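Local coordinates for methyltransferase (Pyrococcus horikoshii, PDB 1IXK), which probably methylates cytosine at carbon 5 in RNA, possibly tRNA, with S-adenosyl-L-methionine as methyl donor, at residues Arg48-Lys53 with Leu136-Arg141; Val73-Glu78 with Gln103-Met108; Gly144-Phe149 with Val168-Leu173. One frame throughout, in Å; residues are numbered along the deposited sequence.

Interaction 1 (Arg48-Lys53 with Leu136-Arg141); sequences RVNTLK and LAQLMR
The side-chain amide of Q138 bridges to the 48-53 segment with both of its polar atoms. Its CG lies between the backbone N and the carbonyl carbon (chi1 68°), and the chain then extends, carrying the amide to R48 and V49. NE2 gives a nearly straight bond to the V49 carbonyl O (2.8 Å), which lies close to the amide plane and is met in its own carbonyl plane. On the other branch, R48 NE donates to Q138 OE1 at 2.9 Å, but this bond is bent, with an N-H...O angle of 136°, and the donor stands above the amide's carbonyl plane, with guanidinium and amide almost perpendicular. A glutamine suits the place: one flat end supplies the donor and the acceptor that a strand carbonyl and an arginine need. The arginine is shared, since its NH2 also bonds Q103 and the G131 carbonyl, and NH1 bonds S134. Two waters extend the grip, one joining T51 OG1 to Q138 O and another T51 OG1 to Q138 NE2. Further out, L52 lays its CG against Q138 CB (3.6 Å), covering the aliphatic root of the amide. N50 folds back, OD1 accepting from L52 N (3.0 Å) in an Asx turn, while its ND2 bonds the L166 carbonyl. R141, at positive phi, ends helix 131-139 in a Schellman motif; the predicted S-adenosyl-L-methionine-binding residues 126-132 run into this helix's start, as in Rossmann-like methyltransferases.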
loop_
_atom_site.group_PDB
_atom_site.type_symbol
_atom_site.label_atom_id
_atom_site.label_comp_id
_atom_site.label_asym_id
_atom_site.label_seq_id
_atom_site.Cartn_x
_atom_site.Cartn_y
_atom_site.Cartn_z
ATOM N N ARG A 48 7.897 9.090 7.739
ATOM C CA ARG A 48 7.534 10.023 6.688
ATOM C C ARG A 48 7.510 11.421 7.283
ATOM O O ARG A 48 6.932 11.638 8.342
ATOM C CB ARG A 48 6.146 9.669 6.158
ATOM C CG ARG A 48 5.564 10.643 5.152
ATOM C CD ARG A 48 4.084 10.348 4.958
ATOM N NE ARG A 48 3.231 11.101 5.871
ATOM C CZ ARG A 48 2.148 10.613 6.469
ATOM N NH1 ARG A 48 1.432 11.387 7.269
ATOM N NH2 ARG A 48 1.792 9.344 6.294
ATOM N N VAL A 49 8.150 12.368 6.610
ATOM C CA VAL A 49 8.159 13.745 7.096
ATOM C C VAL A 49 6.790 14.361 6.811
ATOM O O VAL A 49 6.288 14.265 5.689
ATOM C CB VAL A 49 9.215 14.592 6.365
ATOM C CG1 VAL A 49 9.128 16.038 6.836
ATOM C CG2 VAL A 49 10.611 14.019 6.608
ATOM N N ASN A 50 6.189 14.985 7.820
ATOM C CA ASN A 50 4.896 15.627 7.630
ATOM C C ASN A 50 5.152 17.042 7.129
ATOM O O ASN A 50 5.390 17.968 7.911
ATOM C CB ASN A 50 4.103 15.658 8.938
ATOM C CG ASN A 50 2.796 16.413 8.805
ATOM O OD1 ASN A 50 2.313 16.648 7.696
ATOM N ND2 ASN A 50 2.212 16.792 9.932
ATOM N N THR A 51 5.107 17.199 5.811
ATOM C CA THR A 51 5.362 18.489 5.191
ATOM C C THR A 51 4.282 19.528 5.467
ATOM O O THR A 51 4.399 20.679 5.048
ATOM C CB THR A 51 5.576 18.331 3.682
ATOM O OG1 THR A 51 4.425 17.719 3.087
ATOM C CG2 THR A 51 6.799 17.462 3.429
ATOM N N LEU A 52 3.229 19.126 6.172
ATOM C CA LEU A 52 2.179 20.069 6.526
ATOM C C LEU A 52 2.721 20.922 7.666
ATOM O O LEU A 52 2.243 22.030 7.905
ATOM C CB LEU A 52 0.917 19.346 7.003
ATOM C CG LEU A 52 -0.026 18.737 5.963
ATOM C CD1 LEU A 52 -1.196 18.094 6.673
ATOM C CD2 LEU A 52 -0.517 19.818 5.004
ATOM N N LYS A 53 3.733 20.397 8.359
ATOM C CA LYS A 53 4.332 21.100 9.488
ATOM C C LYS A 53 5.810 21.450 9.369
ATOM O O LYS A 53 6.296 22.315 10.094
ATOM C CB LYS A 53 4.122 20.295 10.769
ATOM C CG LYS A 53 2.684 20.225 11.235
ATOM C CD LYS A 53 2.604 19.661 12.642
ATOM C CE LYS A 53 1.220 19.845 13.233
ATOM N NZ LYS A 53 1.205 19.493 14.673
ATOM N N LEU A 136 -2.004 11.393 1.968
ATOM C CA LEU A 136 -2.793 12.030 0.913
ATOM C C LEU A 136 -3.031 13.489 1.289
ATOM O O LEU A 136 -2.933 14.383 0.445
ATOM C CB LEU A 136 -4.154 11.339 0.739
ATOM C CG LEU A 136 -4.184 9.876 0.298
ATOM C CD1 LEU A 136 -5.619 9.357 0.376
ATOM C CD2 LEU A 136 -3.628 9.731 -1.121
ATOM N N ALA A 137 -3.340 13.722 2.560
ATOM C CA ALA A 137 -3.597 15.070 3.046
ATOM C C ALA A 137 -2.423 16.030 2.864
ATOM O O ALA A 137 -2.621 17.168 2.438
ATOM C CB ALA A 137 -4.011 15.031 4.524
ATOM N N GLN A 138 -1.206 15.597 3.182
ATOM C CA GLN A 138 -0.074 16.503 3.031
ATOM C C GLN A 138 0.271 16.709 1.559
ATOM O O GLN A 138 0.714 17.786 1.162
ATOM C CB GLN A 138 1.144 16.022 3.846
ATOM C CG GLN A 138 1.825 14.744 3.390
ATOM C CD GLN A 138 2.974 14.351 4.313
ATOM O OE1 GLN A 138 2.759 13.963 5.465
ATOM N NE2 GLN A 138 4.201 14.460 3.813
ATOM N N LEU A 139 0.034 15.695 0.736
ATOM C CA LEU A 139 0.306 15.821 -0.690
ATOM C C LEU A 139 -0.679 16.826 -1.286
ATOM O O LEU A 139 -0.366 17.520 -2.256
ATOM C CB LEU A 139 0.177 14.455 -1.380
ATOM C CG LEU A 139 1.299 13.449 -1.078
ATOM C CD1 LEU A 139 0.905 12.058 -1.571
ATOM C CD2 LEU A 139 2.589 13.903 -1.746
HETATM N N MSE A 140 -1.863 16.913 -0.684
HETATM C CA MSE A 140 -2.897 17.840 -1.138
HETATM C C MSE A 140 -2.744 19.199 -0.447
HETATM O O MSE A 140 -3.520 20.123 -0.690
HETATM C CB MSE A 140 -4.291 17.250 -0.850
HETATM C CG MSE A 140 -4.573 15.936 -1.601
HETATM SE SE MSE A 140 -6.020 14.987 -1.002
HETATM C CE MSE A 140 -7.314 15.926 -1.671
ATOM N N ARG A 141 -1.742 19.308 0.422
ATOM C CA ARG A 141 -1.471 20.543 1.150
ATOM C C ARG A 141 -2.703 21.108 1.861
ATOM O O ARG A 141 -2.979 22.310 1.808
ATOM C CB ARG A 141 -0.880 21.580 0.193
ATOM C CG ARG A 141 0.400 21.086 -0.462
ATOM C CD ARG A 141 1.009 22.102 -1.405
ATOM N NE ARG A 141 2.241 21.588 -2.002
ATOM C CZ ARG A 141 3.044 22.294 -2.792
ATOM N NH1 ARG A 141 2.747 23.552 -3.088
ATOM N NH2 ARG A 141 4.150 21.745 -3.278
HETATM O O HOH W 1 0.198 14.268 7.267
HETATM O O HOH W 2 2.318 19.325 2.508
HETATM O O HOH W 3 4.370 15.752 1.229
#

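Interaction 2 (Val73-Glu78 with Gln103-Met108); sequences VPWAKE and QEASSM
W75 has CG lodged between its backbone N and carbonyl carbon (chi1 51°), and with chi2 at 84° the indole swings across to A105, its NE1 edge leading. M108, present as selenomethionine, has CG anti to the carbonyl carbon (chi1 -64°) and then runs on extended until its SE lies 4.0 Å from V73 CG2. The indole NE1 donates to the A105 carbonyl O at 2.9 Å in an almost straight bond; the oxygen lies in the ring plane, yet the donor stands above the plane of the carbonyl. M108 N reaches the same oxygen from the opposite face, so one carbonyl at the start of helix 105-114 serves both the helix and the tryptophan. Around this bond the packing is apolar: A105 CB touches W75 CZ2 at 3.9 Å and V73 CG1 at 4.1 Å, and A76 CB meets M108 CB at 4.0 Å. Alanines allow this close approach of turn and helix, and a type I turn from V73 to A76 places V73, W75 and A76 where their side chains can meet the helix. Y109 stacks on the indole. A leucine in place of W75 would probably leave the A105 carbonyl without its indole donor and Y109 without its stacking partner. Chemically, a single directional bond sets the tryptophan edge against the helix start, while the buried apolar side chains around it add contacts that depend on close fit.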
loop_
_atom_site.group_PDB
_atom_site.type_symbol
_atom_site.label_atom_id
_atom_site.label_comp_id
_atom_site.label_asym_id
_atom_site.label_seq_id
_atom_site.Cartn_x
_atom_site.Cartn_y
_atom_site.Cartn_z
ATOM N N VAL A 73 13.579 6.460 1.024
ATOM C CA VAL A 73 12.754 5.399 0.476
ATOM C C VAL A 73 12.669 5.887 -0.969
ATOM O O VAL A 73 12.213 6.999 -1.234
ATOM C CB VAL A 73 11.345 5.334 1.127
ATOM C CG1 VAL A 73 11.471 5.020 2.615
ATOM C CG2 VAL A 73 10.604 6.645 0.928
ATOM N N PRO A 74 13.139 5.070 -1.918
ATOM C CA PRO A 74 13.151 5.388 -3.351
ATOM C C PRO A 74 11.889 6.015 -3.943
ATOM O O PRO A 74 11.961 6.994 -4.684
ATOM C CB PRO A 74 13.470 4.043 -3.994
ATOM C CG PRO A 74 14.323 3.367 -2.957
ATOM C CD PRO A 74 13.572 3.680 -1.688
ATOM N N TRP A 75 10.739 5.450 -3.603
ATOM C CA TRP A 75 9.464 5.902 -4.142
ATOM C C TRP A 75 8.716 7.006 -3.400
ATOM O O TRP A 75 7.583 7.329 -3.759
ATOM C CB TRP A 75 8.553 4.680 -4.309
ATOM C CG TRP A 75 8.451 3.822 -3.070
ATOM C CD1 TRP A 75 7.613 4.010 -2.010
ATOM C CD2 TRP A 75 9.229 2.657 -2.764
ATOM N NE1 TRP A 75 7.814 3.031 -1.067
ATOM C CE2 TRP A 75 8.795 2.182 -1.508
ATOM C CE3 TRP A 75 10.239 1.955 -3.440
ATOM C CZ2 TRP A 75 9.349 1.050 -0.900
ATOM C CZ3 TRP A 75 10.792 0.827 -2.834
ATOM C CH2 TRP A 75 10.338 0.382 -1.581
ATOM N N ALA A 76 9.333 7.589 -2.376
ATOM C CA ALA A 76 8.681 8.653 -1.612
ATOM C C ALA A 76 9.720 9.649 -1.115
ATOM O O ALA A 76 10.550 9.320 -0.265
ATOM C CB ALA A 76 7.923 8.053 -0.438
ATOM N N LYS A 77 9.674 10.869 -1.639
ATOM C CA LYS A 77 10.641 11.894 -1.252
ATOM C C LYS A 77 10.616 12.246 0.237
ATOM O O LYS A 77 11.633 12.675 0.797
ATOM C CB LYS A 77 10.426 13.164 -2.079
ATOM C CG LYS A 77 9.050 13.779 -1.928
ATOM C CD LYS A 77 8.963 15.136 -2.622
ATOM C CE LYS A 77 9.271 15.022 -4.109
ATOM N NZ LYS A 77 8.331 14.093 -4.792
ATOM N N GLU A 78 9.463 12.066 0.872
ATOM C CA GLU A 78 9.309 12.370 2.295
ATOM C C GLU A 78 9.620 11.178 3.207
ATOM O O GLU A 78 9.609 11.315 4.431
ATOM C CB GLU A 78 7.872 12.828 2.591
ATOM C CG GLU A 78 7.399 14.108 1.891
ATOM C CD GLU A 78 7.004 13.905 0.438
ATOM O OE1 GLU A 78 6.771 12.749 0.021
ATOM O OE2 GLU A 78 6.909 14.916 -0.290
ATOM N N GLN A 103 5.531 4.568 9.569
ATOM C CA GLN A 103 4.805 3.606 8.753
ATOM C C GLN A 103 5.799 2.865 7.870
ATOM O O GLN A 103 6.916 3.332 7.644
ATOM C CB GLN A 103 3.750 4.309 7.886
ATOM C CG GLN A 103 4.310 5.297 6.878
ATOM C CD GLN A 103 3.225 5.977 6.055
ATOM O OE1 GLN A 103 3.418 7.080 5.560
ATOM N NE2 GLN A 103 2.083 5.311 5.900
ATOM N N GLU A 104 5.389 1.707 7.372
ATOM C CA GLU A 104 6.250 0.899 6.521
ATOM C C GLU A 104 6.551 1.612 5.211
ATOM O O GLU A 104 5.728 2.372 4.702
ATOM C CB GLU A 104 5.579 -0.442 6.232
ATOM C CG GLU A 104 5.342 -1.289 7.466
ATOM C CD GLU A 104 4.568 -2.549 7.150
ATOM O OE1 GLU A 104 4.961 -3.261 6.204
ATOM O OE2 GLU A 104 3.568 -2.828 7.846
ATOM N N ALA A 105 7.732 1.355 4.664
ATOM C CA ALA A 105 8.138 1.975 3.411
ATOM C C ALA A 105 7.128 1.682 2.306
ATOM O O ALA A 105 6.714 2.582 1.580
ATOM C CB ALA A 105 9.516 1.472 2.998
ATOM N N SER A 106 6.722 0.423 2.181
ATOM C CA SER A 106 5.772 0.053 1.140
ATOM C C SER A 106 4.459 0.826 1.228
ATOM O O SER A 106 3.876 1.177 0.200
ATOM C CB SER A 106 5.492 -1.458 1.182
ATOM O OG SER A 106 4.855 -1.835 2.391
ATOM N N SER A 107 3.995 1.105 2.444
ATOM C CA SER A 107 2.739 1.825 2.619
ATOM C C SER A 107 2.811 3.277 2.124
ATOM O O SER A 107 1.787 3.934 1.984
ATOM C CB SER A 107 2.300 1.789 4.094
ATOM O OG SER A 107 3.194 2.520 4.919
HETATM N N MSE A 108 4.019 3.764 1.852
HETATM C CA MSE A 108 4.201 5.127 1.363
HETATM C C MSE A 108 3.989 5.218 -0.150
HETATM O O MSE A 108 3.658 6.278 -0.679
HETATM C CB MSE A 108 5.613 5.627 1.696
HETATM C CG MSE A 108 5.918 5.759 3.186
HETATM SE SE MSE A 108 7.594 6.428 3.503
HETATM C CE MSE A 108 7.868 5.834 5.172
#

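Interaction 3 (Gly144-Phe149 with Val168-Leu173); sequences GVIYAF and VLNVIL
The phenol ring of Y147 has I172 CD1 obliquely beside it, 3.9 Å from CE2, and the two side chains run alongside each other in the same direction. With CG anti to its carbonyl carbon (chi1 -72°), Y147 leans its ring over toward the neighbouring strand. The same methyl of I172 also touches V145 CG1 at 3.8 Å, so a long branched isoleucine spans two residues of the adjacent strand. A second flat group, the N170 amide, has I146 CD1 near its OD1 (4.0 Å), while its ND2 bonds the D143 carbonyl and so ties the start of one strand to the turn before the other. Between these side chains the backbones pair in parallel: I146 N bonds N170 O, I172 N bonds I146 O at 2.8 Å, and A148 N bonds I172 O. I146 and A148 thus straddle I172, and the strand directions differ by 23°. Strands 145-149 and 171-174, with helix 153-166 between them, form a beta-alpha-beta crossover of the Rossmann-like methyltransferase sheet, in which strand 121-124 pairs with the other edge of 145-149. On the sheet face opposite Y147 and I172 lie I146, A148, V171 and L173. There I146 CD1 meets V171 CG2 at 4.0 Å, and L173 CD2 comes to 3.7 Å from A148 CB, a small residue that also packs on P129 of the predicted S-adenosyl-L-methionine site. L173 and V171 suit this face because helix 153-166 packs on them through L156 and L163.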
loop_
_atom_site.group_PDB
_atom_site.type_symbol
_atom_site.label_atom_id
_atom_site.label_comp_id
_atom_site.label_asym_id
_atom_site.label_seq_id
_atom_site.Cartn_x
_atom_site.Cartn_y
_atom_site.Cartn_z
ATOM N N GLY A 144 -8.616 20.669 -0.910
ATOM C CA GLY A 144 -9.362 19.556 -1.475
ATOM C C GLY A 144 -10.076 18.826 -0.355
ATOM O O GLY A 144 -10.200 19.364 0.743
ATOM N N VAL A 145 -10.544 17.606 -0.618
ATOM C CA VAL A 145 -11.243 16.829 0.403
ATOM C C VAL A 145 -10.914 15.349 0.295
ATOM O O VAL A 145 -10.739 14.819 -0.804
ATOM C CB VAL A 145 -12.780 16.969 0.279
ATOM C CG1 VAL A 145 -13.462 16.233 1.431
ATOM C CG2 VAL A 145 -13.175 18.431 0.272
ATOM N N ILE A 146 -10.823 14.686 1.442
ATOM C CA ILE A 146 -10.550 13.257 1.466
ATOM C C ILE A 146 -11.621 12.568 2.288
ATOM O O ILE A 146 -11.792 12.877 3.463
ATOM C CB ILE A 146 -9.207 12.924 2.133
ATOM C CG1 ILE A 146 -8.049 13.523 1.328
ATOM C CG2 ILE A 146 -9.064 11.405 2.259
ATOM C CD1 ILE A 146 -6.739 13.548 2.098
ATOM N N TYR A 147 -12.349 11.649 1.664
ATOM C CA TYR A 147 -13.375 10.890 2.373
ATOM C C TYR A 147 -12.763 9.545 2.760
ATOM O O TYR A 147 -12.112 8.900 1.937
ATOM C CB TYR A 147 -14.596 10.646 1.475
ATOM C CG TYR A 147 -15.435 11.876 1.207
ATOM C CD1 TYR A 147 -15.119 12.756 0.173
ATOM C CD2 TYR A 147 -16.547 12.163 1.999
ATOM C CE1 TYR A 147 -15.892 13.894 -0.068
ATOM C CE2 TYR A 147 -17.328 13.297 1.768
ATOM C CZ TYR A 147 -16.995 14.156 0.732
ATOM O OH TYR A 147 -17.781 15.262 0.490
ATOM N N ALA A 148 -12.963 9.127 4.007
ATOM C CA ALA A 148 -12.438 7.847 4.483
ATOM C C ALA A 148 -13.527 7.145 5.291
ATOM O O ALA A 148 -14.402 7.799 5.861
ATOM C CB ALA A 148 -11.195 8.062 5.338
ATOM N N PHE A 149 -13.461 5.816 5.333
ATOM C CA PHE A 149 -14.458 5.003 6.028
ATOM C C PHE A 149 -13.834 3.969 6.963
ATOM O O PHE A 149 -12.853 3.313 6.611
ATOM C CB PHE A 149 -15.328 4.252 5.006
ATOM C CG PHE A 149 -15.913 5.126 3.927
ATOM C CD1 PHE A 149 -15.101 5.678 2.938
ATOM C CD2 PHE A 149 -17.280 5.378 3.889
ATOM C CE1 PHE A 149 -15.646 6.468 1.926
ATOM C CE2 PHE A 149 -17.835 6.168 2.879
ATOM C CZ PHE A 149 -17.016 6.714 1.896
ATOM N N VAL A 168 -3.831 17.812 10.079
ATOM C CA VAL A 168 -4.609 17.513 8.878
ATOM C C VAL A 168 -6.005 18.117 9.015
ATOM O O VAL A 168 -6.724 17.828 9.976
ATOM C CB VAL A 168 -4.711 15.993 8.672
ATOM C CG1 VAL A 168 -5.634 15.684 7.492
ATOM C CG2 VAL A 168 -3.315 15.421 8.432
ATOM N N LEU A 169 -6.399 18.932 8.041
ATOM C CA LEU A 169 -7.690 19.615 8.096
ATOM C C LEU A 169 -8.694 19.264 7.004
ATOM O O LEU A 169 -9.838 19.722 7.052
ATOM C CB LEU A 169 -7.455 21.132 8.044
ATOM C CG LEU A 169 -6.480 21.728 9.066
ATOM C CD1 LEU A 169 -6.189 23.184 8.726
ATOM C CD2 LEU A 169 -7.078 21.604 10.455
ATOM N N ASN A 170 -8.288 18.453 6.032
ATOM C CA ASN A 170 -9.173 18.142 4.912
ATOM C C ASN A 170 -9.739 16.729 4.821
ATOM O O ASN A 170 -10.198 16.319 3.751
ATOM C CB ASN A 170 -8.442 18.469 3.609
ATOM C CG ASN A 170 -7.228 17.595 3.399
ATOM O OD1 ASN A 170 -6.793 16.892 4.315
ATOM N ND2 ASN A 170 -6.663 17.637 2.196
ATOM N N VAL A 171 -9.727 15.987 5.925
ATOM C CA VAL A 171 -10.251 14.622 5.908
ATOM C C VAL A 171 -11.614 14.542 6.578
ATOM O O VAL A 171 -11.859 15.201 7.591
ATOM C CB VAL A 171 -9.297 13.634 6.629
ATOM C CG1 VAL A 171 -9.887 12.217 6.613
ATOM C CG2 VAL A 171 -7.932 13.635 5.959
ATOM N N ILE A 172 -12.507 13.752 5.990
ATOM C CA ILE A 172 -13.839 13.536 6.542
ATOM C C ILE A 172 -13.924 12.036 6.815
ATOM O O ILE A 172 -13.731 11.226 5.906
ATOM C CB ILE A 172 -14.953 13.933 5.545
ATOM C CG1 ILE A 172 -14.878 15.435 5.245
ATOM C CG2 ILE A 172 -16.322 13.590 6.134
ATOM C CD1 ILE A 172 -15.957 15.931 4.297
ATOM N N LEU A 173 -14.196 11.669 8.064
ATOM C CA LEU A 173 -14.275 10.265 8.447
ATOM C C LEU A 173 -15.699 9.799 8.672
ATOM O O LEU A 173 -16.429 10.388 9.463
ATOM C CB LEU A 173 -13.474 10.020 9.729
ATOM C CG LEU A 173 -11.969 10.276 9.701
ATOM C CD1 LEU A 173 -11.415 10.187 11.126
ATOM C CD2 LEU A 173 -11.295 9.275 8.791
#

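How the interactions relate
From the N terminus, strand 46-49 opens interaction 1, whose loop closes only at helix 131-139. Interaction 2 lies wholly within that loop: it starts in the turn between strands 69-73 and 79-82 and closes at helix 105-114. The two touch, since V49 N probably bonds E78 O, and T51 and Q138 pack on the E78 side chain. Interaction 3 follows in series, closing a short loop around helix 153-166. It meets interaction 1 through A137, which packs on I146 and N170, and M140, which packs on I146, but interaction 2 stays about 11 Å away at the nearest atoms. Helix 131-139 thus stands between the antiparallel N-terminal sheet and the Rossmann-like sheet.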